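Local coordinates for protein alcohol dehydrogenase, zinc-containing (Thermotoga maritima, PDB 1VJ0) that probably acts as a zinc-containing alcohol dehydrogenase, an oxidoreductase of the medium-chain family that binds a four-ligand zinc ion at each of two sites, at residues Ala20-Lys25 against Pro72-His77; Gly53-Asp58 against Ala371-Leu376; Val199-Ala204 against Glu221-Ile226. One frame throughout, in Å; residues are numbered along the deposited sequence.

Interaction 1: Ala20-Lys25 against Pro72-His77; sequences AMVLEK and PIILGH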
loop_
_atom_site.group_PDB
_atom_site.type_symbol
_atom_site.label_atom_id
_atom_site.label_comp_id
_atom_site.label_asym_id
_atom_site.label_seq_id
_atom_site.Cartn_x
_atom_site.Cartn_y
_atom_site.Cartn_z
ATOM N N ALA A 20 43.562 -2.822 -16.720
ATOM C CA ALA A 20 42.815 -2.294 -15.602
ATOM C C ALA A 20 43.743 -1.703 -14.552
ATOM O O ALA A 20 44.965 -1.883 -14.582
ATOM C CB ALA A 20 41.925 -3.425 -15.018
ATOM N N MET A 21 43.136 -0.965 -13.645
ATOM C CA MET A 21 43.810 -0.380 -12.512
ATOM C C MET A 21 43.391 -1.167 -11.284
ATOM O O MET A 21 42.239 -1.139 -10.893
ATOM C CB MET A 21 43.436 1.092 -12.374
ATOM C CG MET A 21 43.918 1.916 -13.551
ATOM S SD MET A 21 45.711 1.970 -13.789
ATOM C CE MET A 21 46.173 3.013 -12.420
ATOM N N VAL A 22 44.368 -1.882 -10.734
ATOM C CA VAL A 22 44.170 -2.873 -9.697
ATOM C C VAL A 22 44.585 -2.301 -8.328
ATOM O O VAL A 22 45.642 -1.732 -8.199
ATOM C CB VAL A 22 44.973 -4.125 -10.050
ATOM C CG1 VAL A 22 44.839 -5.228 -8.980
ATOM C CG2 VAL A 22 44.528 -4.616 -11.455
ATOM N N LEU A 23 43.730 -2.505 -7.336
ATOM C CA LEU A 23 44.068 -2.319 -5.936
ATOM C C LEU A 23 44.689 -3.613 -5.429
ATOM O O LEU A 23 44.007 -4.649 -5.375
ATOM C CB LEU A 23 42.796 -2.057 -5.134
ATOM C CG LEU A 23 42.961 -1.768 -3.626
ATOM C CD1 LEU A 23 43.732 -0.446 -3.400
ATOM C CD2 LEU A 23 41.633 -1.673 -3.034
ATOM N N GLU A 24 45.967 -3.540 -5.055
ATOM C CA GLU A 24 46.724 -4.689 -4.548
ATOM C C GLU A 24 46.849 -4.699 -3.040
ATOM O O GLU A 24 46.877 -5.775 -2.424
ATOM C CB GLU A 24 48.161 -4.614 -5.036
ATOM C CG GLU A 24 48.397 -4.648 -6.517
ATOM C CD GLU A 24 49.901 -4.710 -6.738
ATOM O OE1 GLU A 24 50.609 -3.698 -6.447
ATOM O OE2 GLU A 24 50.380 -5.816 -7.064
ATOM N N LYS A 25 47.003 -3.494 -2.480
ATOM C CA LYS A 25 47.163 -3.249 -1.023
ATOM C C LYS A 25 46.445 -1.940 -0.672
ATOM O O LYS A 25 46.510 -0.949 -1.424
ATOM C CB LYS A 25 48.631 -3.063 -0.652
ATOM C CG LYS A 25 49.608 -4.104 -1.145
ATOM C CD LYS A 25 50.911 -3.989 -0.376
ATOM C CE LYS A 25 52.142 -4.440 -1.223
ATOM N NZ LYS A 25 53.464 -4.059 -0.610
ATOM N N PRO A 72 43.586 -9.065 -4.404
ATOM C CA PRO A 72 43.442 -7.798 -5.150
ATOM C C PRO A 72 42.076 -7.679 -5.742
ATOM O O PRO A 72 41.361 -8.679 -5.801
ATOM C CB PRO A 72 44.478 -7.949 -6.271
ATOM C CG PRO A 72 44.510 -9.413 -6.528
ATOM C CD PRO A 72 44.467 -9.987 -5.133
ATOM N N ILE A 73 41.732 -6.468 -6.193
ATOM C CA ILE A 73 40.418 -6.188 -6.765
ATOM C C ILE A 73 40.550 -5.071 -7.788
ATOM O O ILE A 73 41.344 -4.142 -7.583
ATOM C CB ILE A 73 39.381 -5.803 -5.653
ATOM C CG1 ILE A 73 37.999 -5.560 -6.235
ATOM C CG2 ILE A 73 39.823 -4.554 -4.845
ATOM C CD1 ILE A 73 36.922 -5.399 -5.208
ATOM N N ILE A 74 39.749 -5.176 -8.846
ATOM C CA ILE A 74 39.446 -4.059 -9.724
ATOM C C ILE A 74 38.165 -3.330 -9.236
ATOM O O ILE A 74 37.041 -3.835 -9.320
ATOM C CB ILE A 74 39.335 -4.509 -11.193
ATOM C CG1 ILE A 74 40.646 -5.148 -11.692
ATOM C CG2 ILE A 74 38.946 -3.329 -12.055
ATOM C CD1 ILE A 74 40.501 -6.061 -12.914
ATOM N N LEU A 75 38.356 -2.106 -8.745
ATOM C CA LEU A 75 37.259 -1.326 -8.228
ATOM C C LEU A 75 36.411 -0.845 -9.382
ATOM O O LEU A 75 36.763 -1.069 -10.567
ATOM C CB LEU A 75 37.762 -0.146 -7.400
ATOM C CG LEU A 75 38.526 -0.471 -6.126
ATOM C CD1 LEU A 75 39.218 0.778 -5.630
ATOM C CD2 LEU A 75 37.619 -1.034 -5.082
ATOM N N GLY A 76 35.309 -0.173 -9.019
ATOM C CA GLY A 76 34.424 0.468 -9.985
ATOM C C GLY A 76 33.150 -0.337 -10.096
ATOM O O GLY A 76 33.157 -1.398 -10.697
ATOM N N HIS A 77 32.069 0.160 -9.513
ATOM C CA HIS A 77 30.772 -0.530 -9.548
ATOM C C HIS A 77 29.699 0.255 -10.325
ATOM O O HIS A 77 28.503 -0.085 -10.293
ATOM C CB HIS A 77 30.328 -0.827 -8.116
ATOM C CG HIS A 77 30.257 0.380 -7.239
ATOM N ND1 HIS A 77 31.320 0.806 -6.466
ATOM C CD2 HIS A 77 29.239 1.246 -6.996
ATOM C CE1 HIS A 77 30.968 1.901 -5.806
ATOM N NE2 HIS A 77 29.712 2.189 -6.114
HETATM O O HOH W 1 40.928 -0.946 -8.553
#

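Interaction 2: Gly53-Asp58 against Ala371-Leu376; sequences GVCGSD and ALKVIL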
loop_
_atom_site.group_PDB
_atom_site.type_symbol
_atom_site.label_atom_id
_atom_site.label_comp_id
_atom_site.label_asym_id
_atom_site.label_seq_id
_atom_site.Cartn_x
_atom_site.Cartn_y
_atom_site.Cartn_z
ATOM N N GLY A 53 32.005 5.344 -13.371
ATOM C CA GLY A 53 31.906 6.342 -12.324
ATOM C C GLY A 53 32.853 6.061 -11.186
ATOM O O GLY A 53 33.031 4.910 -10.785
ATOM N N VAL A 54 33.456 7.106 -10.659
ATOM C CA VAL A 54 34.215 7.033 -9.419
ATOM C C VAL A 54 33.298 7.508 -8.286
ATOM O O VAL A 54 32.873 8.667 -8.262
ATOM C CB VAL A 54 35.509 7.848 -9.510
ATOM C CG1 VAL A 54 36.324 7.735 -8.243
ATOM C CG2 VAL A 54 36.335 7.346 -10.673
ATOM N N CYS A 55 33.004 6.587 -7.367
ATOM C CA CYS A 55 32.104 6.816 -6.241
ATOM C C CYS A 55 32.851 7.162 -4.993
ATOM O O CYS A 55 33.981 6.747 -4.786
ATOM C CB CYS A 55 31.265 5.568 -5.965
ATOM S SG CYS A 55 29.960 5.931 -4.772
ATOM N N GLY A 56 32.233 7.937 -4.118
ATOM C CA GLY A 56 32.917 8.308 -2.880
ATOM C C GLY A 56 33.255 7.107 -2.020
ATOM O O GLY A 56 34.237 7.103 -1.271
ATOM N N SER A 57 32.440 6.066 -2.118
ATOM C CA SER A 57 32.737 4.816 -1.408
ATOM C C SER A 57 34.003 4.074 -1.935
ATOM O O SER A 57 34.584 3.224 -1.229
ATOM C CB SER A 57 31.508 3.900 -1.442
ATOM O OG SER A 57 31.217 3.522 -2.781
ATOM N N ASP A 58 34.426 4.386 -3.165
ATOM C CA ASP A 58 35.653 3.820 -3.723
ATOM C C ASP A 58 36.855 4.285 -2.880
ATOM O O ASP A 58 37.794 3.524 -2.674
ATOM C CB ASP A 58 35.823 4.189 -5.206
ATOM C CG ASP A 58 34.757 3.596 -6.089
ATOM O OD1 ASP A 58 34.107 2.606 -5.659
ATOM O OD2 ASP A 58 34.547 3.998 -7.264
ATOM N N ALA A 371 36.354 17.332 -6.735
ATOM C CA ALA A 371 35.343 16.865 -7.678
ATOM C C ALA A 371 34.054 16.570 -6.926
ATOM O O ALA A 371 34.089 16.137 -5.763
ATOM C CB ALA A 371 35.819 15.600 -8.413
ATOM N N LEU A 372 32.924 16.774 -7.610
ATOM C CA LEU A 372 31.631 16.307 -7.144
ATOM C C LEU A 372 31.433 14.861 -7.634
ATOM O O LEU A 372 31.037 13.990 -6.863
ATOM C CB LEU A 372 30.513 17.229 -7.651
ATOM C CG LEU A 372 29.038 16.921 -7.408
ATOM C CD1 LEU A 372 28.770 16.718 -5.968
ATOM C CD2 LEU A 372 28.142 18.058 -7.909
ATOM N N LYS A 373 31.683 14.647 -8.928
ATOM C CA LYS A 373 31.700 13.341 -9.538
ATOM C C LYS A 373 32.721 13.285 -10.672
ATOM O O LYS A 373 32.768 14.170 -11.529
ATOM C CB LYS A 373 30.289 12.986 -10.084
ATOM C CG LYS A 373 30.142 11.588 -10.486
ATOM C CD LYS A 373 29.880 10.743 -9.271
ATOM C CE LYS A 373 30.064 9.316 -9.561
ATOM N NZ LYS A 373 30.033 8.651 -8.250
ATOM N N VAL A 374 33.544 12.242 -10.637
ATOM C CA VAL A 374 34.483 11.930 -11.712
ATOM C C VAL A 374 34.018 10.710 -12.478
ATOM O O VAL A 374 33.622 9.707 -11.880
ATOM C CB VAL A 374 35.877 11.576 -11.186
ATOM C CG1 VAL A 374 36.859 11.340 -12.385
ATOM C CG2 VAL A 374 36.399 12.668 -10.243
ATOM N N ILE A 375 34.128 10.808 -13.790
ATOM C CA ILE A 375 33.996 9.695 -14.711
ATOM C C ILE A 375 35.350 9.314 -15.336
ATOM O O ILE A 375 36.128 10.169 -15.767
ATOM C CB ILE A 375 32.997 10.083 -15.828
ATOM C CG1 ILE A 375 31.650 10.467 -15.210
ATOM C CG2 ILE A 375 32.819 8.936 -16.843
ATOM C CD1 ILE A 375 30.900 9.363 -14.500
ATOM N N LEU A 376 35.634 8.012 -15.385
ATOM C CA LEU A 376 36.859 7.520 -16.020
ATOM C C LEU A 376 36.506 6.958 -17.376
ATOM O O LEU A 376 35.450 6.337 -17.568
ATOM C CB LEU A 376 37.534 6.420 -15.187
ATOM C CG LEU A 376 38.077 6.838 -13.813
ATOM C CD1 LEU A 376 38.475 5.647 -12.972
ATOM C CD2 LEU A 376 39.251 7.811 -13.989
#

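Interaction 3: Val199-Ala204 against Glu221-Ile226; sequences VVIQGA and ENVIVI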
loop_
_atom_site.group_PDB
_atom_site.type_symbol
_atom_site.label_atom_id
_atom_site.label_comp_id
_atom_site.label_asym_id
_atom_site.label_seq_id
_atom_site.Cartn_x
_atom_site.Cartn_y
_atom_site.Cartn_z
ATOM N N VAL A 199 9.087 18.234 0.082
ATOM C CA VAL A 199 10.253 17.379 0.227
ATOM C C VAL A 199 11.425 18.207 0.705
ATOM O O VAL A 199 11.688 19.282 0.152
ATOM C CB VAL A 199 10.628 16.757 -1.132
ATOM C CG1 VAL A 199 12.007 16.086 -1.056
ATOM C CG2 VAL A 199 9.510 15.755 -1.539
ATOM N N VAL A 200 12.063 17.760 1.786
ATOM C CA VAL A 200 13.331 18.327 2.222
ATOM C C VAL A 200 14.423 17.295 2.018
ATOM O O VAL A 200 14.300 16.124 2.416
ATOM C CB VAL A 200 13.288 18.789 3.691
ATOM C CG1 VAL A 200 14.674 19.242 4.186
ATOM C CG2 VAL A 200 12.258 19.888 3.892
ATOM N N ILE A 201 15.502 17.725 1.372
ATOM C CA ILE A 201 16.670 16.903 1.195
ATOM C C ILE A 201 17.821 17.456 1.980
ATOM O O ILE A 201 18.154 18.633 1.855
ATOM C CB ILE A 201 17.026 16.832 -0.281
ATOM C CG1 ILE A 201 15.889 16.125 -1.033
ATOM C CG2 ILE A 201 18.367 16.095 -0.471
ATOM C CD1 ILE A 201 15.907 16.362 -2.512
ATOM N N GLN A 202 18.444 16.590 2.780
ATOM C CA GLN A 202 19.633 16.961 3.582
ATOM C C GLN A 202 20.841 16.431 2.866
ATOM O O GLN A 202 20.990 15.201 2.754
ATOM C CB GLN A 202 19.576 16.363 4.991
ATOM C CG GLN A 202 18.340 16.699 5.785
ATOM C CD GLN A 202 18.279 15.953 7.092
ATOM O OE1 GLN A 202 18.006 14.743 7.113
ATOM N NE2 GLN A 202 18.588 16.651 8.196
ATOM N N GLY A 203 21.700 17.318 2.384
ATOM C CA GLY A 203 22.900 16.923 1.665
ATOM C C GLY A 203 22.748 17.252 0.196
ATOM O O GLY A 203 21.632 17.232 -0.322
ATOM N N ALA A 204 23.849 17.672 -0.435
ATOM C CA ALA A 204 23.853 18.089 -1.844
ATOM C C ALA A 204 25.037 17.511 -2.591
ATOM O O ALA A 204 25.688 18.194 -3.395
ATOM C CB ALA A 204 23.865 19.599 -1.916
ATOM N N GLU A 221 5.444 19.136 -4.812
ATOM C CA GLU A 221 5.122 20.534 -4.958
ATOM C C GLU A 221 6.291 21.454 -4.620
ATOM O O GLU A 221 6.578 22.439 -5.339
ATOM C CB GLU A 221 3.924 20.887 -4.082
ATOM C CG GLU A 221 3.463 22.320 -4.267
ATOM C CD GLU A 221 2.230 22.617 -3.436
ATOM O OE1 GLU A 221 1.197 21.956 -3.656
ATOM O OE2 GLU A 221 2.310 23.480 -2.540
ATOM N N ASN A 222 6.919 21.198 -3.488
ATOM C CA ASN A 222 8.076 21.981 -3.060
ATOM C C ASN A 222 9.271 21.075 -2.784
ATOM O O ASN A 222 9.139 20.021 -2.154
ATOM C CB ASN A 222 7.779 22.744 -1.753
ATOM C CG ASN A 222 6.584 23.623 -1.833
ATOM O OD1 ASN A 222 5.640 23.499 -1.027
ATOM N ND2 ASN A 222 6.602 24.521 -2.754
ATOM N N VAL A 223 10.441 21.497 -3.253
ATOM C CA VAL A 223 11.686 20.740 -3.010
ATOM C C VAL A 223 12.708 21.678 -2.356
ATOM O O VAL A 223 13.032 22.766 -2.908
ATOM C CB VAL A 223 12.262 20.089 -4.296
ATOM C CG1 VAL A 223 13.627 19.426 -3.993
ATOM C CG2 VAL A 223 11.267 19.082 -4.907
ATOM N N ILE A 224 13.108 21.345 -1.139
ATOM C CA ILE A 224 14.040 22.194 -0.373
ATOM C C ILE A 224 15.275 21.376 -0.072
ATOM O O ILE A 224 15.157 20.210 0.347
ATOM C CB ILE A 224 13.399 22.635 0.969
ATOM C CG1 ILE A 224 12.168 23.515 0.711
ATOM C CG2 ILE A 224 14.428 23.360 1.913
ATOM C CD1 ILE A 224 10.971 23.048 1.511
ATOM N N VAL A 225 16.455 21.977 -0.289
ATOM C CA VAL A 225 17.734 21.328 0.038
ATOM C C VAL A 225 18.506 22.086 1.145
ATOM O O VAL A 225 18.618 23.298 1.090
ATOM C CB VAL A 225 18.616 21.240 -1.206
ATOM C CG1 VAL A 225 19.967 20.581 -0.871
ATOM C CG2 VAL A 225 17.889 20.445 -2.294
ATOM N N ILE A 226 18.999 21.337 2.142
ATOM C CA ILE A 226 19.797 21.879 3.237
ATOM C C ILE A 226 21.176 21.230 3.133
ATOM O O ILE A 226 21.296 20.002 3.118
ATOM C CB ILE A 226 19.180 21.575 4.633
ATOM C CG1 ILE A 226 17.756 22.102 4.708
ATOM C CG2 ILE A 226 20.093 22.175 5.749
ATOM C CD1 ILE A 226 17.016 21.713 5.939
#

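Interaction 1: Ala20-Lys25 against Pro72-His77
Leu23 and Ile73 pair through their backbones in both directions. Leu23 N donates to Ile73 O at 2.9 Å, and Ile73 N returns a bond of 3.0 Å to Leu23 O. Together they make a single antiparallel bridge of the hydrogen-bonded kind. A water extends it, donating to Met21 O at 2.7 Å and accepting from Leu75 N at 2.8 Å, with a weak, longer bond to Ile73 O, and so links the backbones where direct pairing has stopped. The bridge ties the end region of strand 16-22, which pairs with strand 31-37, to the loop that carries His77, a ligand of the zinc ion completed by Cys55, Glu78 and Cys178. The loop belongs to the GroES-like region, consistent with the catalytic domain of this family.

Apolar contacts flank the bonds. The two branches of Val22 divide the work: CG1, anti to the backbone N (chi1 179°), lies alongside the ring of Pro72, 3.9 Å from its CB, whereas CG2 meets Ile74 CG1. Further along, Ile74 CD1 reaches Ala20 CB at 3.7 Å. Leu23 and Ile73 run side by side, with Leu23 CD2 3.9 Å from Ile73 CG2, and Phe62 of helix 56-62 touches Leu23.

Interaction 2: Gly53-Asp58 against Ala371-Leu376
Lys373 NZ donates to Val54 O at 2.8 Å, the shorter of two polar bonds that join Gly53-Asp58 to Ala371-Leu376. The ammonium group comes from above the carbonyl plane, 53° out of it, while CE lies close to the same oxygen. The lysine chain gets there by a bend at chi2 (81°) that turns its end back toward the other strand. The same NZ forms a salt bridge with Glu78, a zinc ligand, so the buried charge has a partner and the lysine probably helps to position that carboxylate as a second-shell residue.

Val54 N gives a straight bond to Val374 O at 2.9 Å. Directly after it, Cys55 opens helix 56-62 as N-cap. Cys55 and Asp58 form a capping box, in which Cys55 N donates to Asp58 OD2 at 3.0 Å; Ser57 N adds a weak capping bond to Cys55 SG. Asp58 OD2 is also bonded by the hydroxyl of Tyr149. The cap sits where Cys55 SG binds zinc with His77, Glu78 and Cys178.

Outward from these bonds the contact is apolar. Val54 CG2 lies 3.6 Å from Leu376 CD1, and Val54 CB is 4.1 Å from Val374 CB. On the other face Ile375 CD1 covers Gly53 CA at 3.9 Å.

Ala362 and Met366 of helix 359-368 cover Val54, Met175 of helix 170-188 touches Lys373, and strand 374-377 lies between strand 45-54 and the parallel strand 352-355.

Interaction 3: Val199-Ala204 against Glu221-Ile226
Val199 to Gly203 and Asn222 to Ile226 are laced together by five backbone hydrogen bonds in parallel register. They begin with Val199 N to Asn222 O at 2.9 Å. Midway Ile201 N meets Ile224 O at 2.7 Å. The last runs from Gly203 N to Ile226 O at 2.8 Å. The strand axes lie 4.6 Å apart and cross at -20°. Between the bonds the carbonyls also receive CA-H groups, the nearest being Val200 CA to Ile224 O at 3.2 Å.

Side chains pack on both faces. On one, Val200 CG1, anti to the backbone N (chi1 174°), reaches Ile226 CD1 at 3.8 Å, and its other branch, CG2, lies near Ile224 CD1. On the opposite face the side chains of Ile201 and Val223 cross at an angle, Ile201 CD1 4.1 Å from Val223 CG1, with Val212 of helix 206-217 covering Ile201 and Val225.

The side chains at the ends pack more loosely. Asn222 is partly exposed and its amide turns from the partner strand, OD1 bonding to Thr198. Beyond it Glu221 OE1 bonds to Ser337 of a second subunit. Past the strand end Ala204 CB lies 4.2 Å from Val225 CG1, and the buried Gly203 O has no polar partner in the model.

Strand 198-202, helix 206-217 and strand 222-227 form a beta-alpha-beta crossover within the six-stranded parallel sheet, where strand 222-227 lies between strands 243-246 and 198-202. Gly203 opens a GxGxxG-type turn, consistent with the dinucleotide-binding Rossmann fold of this family.

From the N terminus, strand 16-22 leads into interaction 1, which closes a loop of 46 residues when the chain returns at Pro72-His77. Gly53-Asp58 lies inside that loop, but its partner comes only near the C terminus, so interactions 1 and 2 cross. They also touch, with His77 CE1 packing 3.7 Å from Cys55 CB, and both carry ligands of one zinc ion. Interaction 3 closes a short crossover of 16 residues and is nested within the long loop of interaction 2. Its centre lies about 35 Å from that of interaction 1, across the chain's centre. Interaction 2 thus brings the chain back from the Rossmann-like sheet to the GroES-like part.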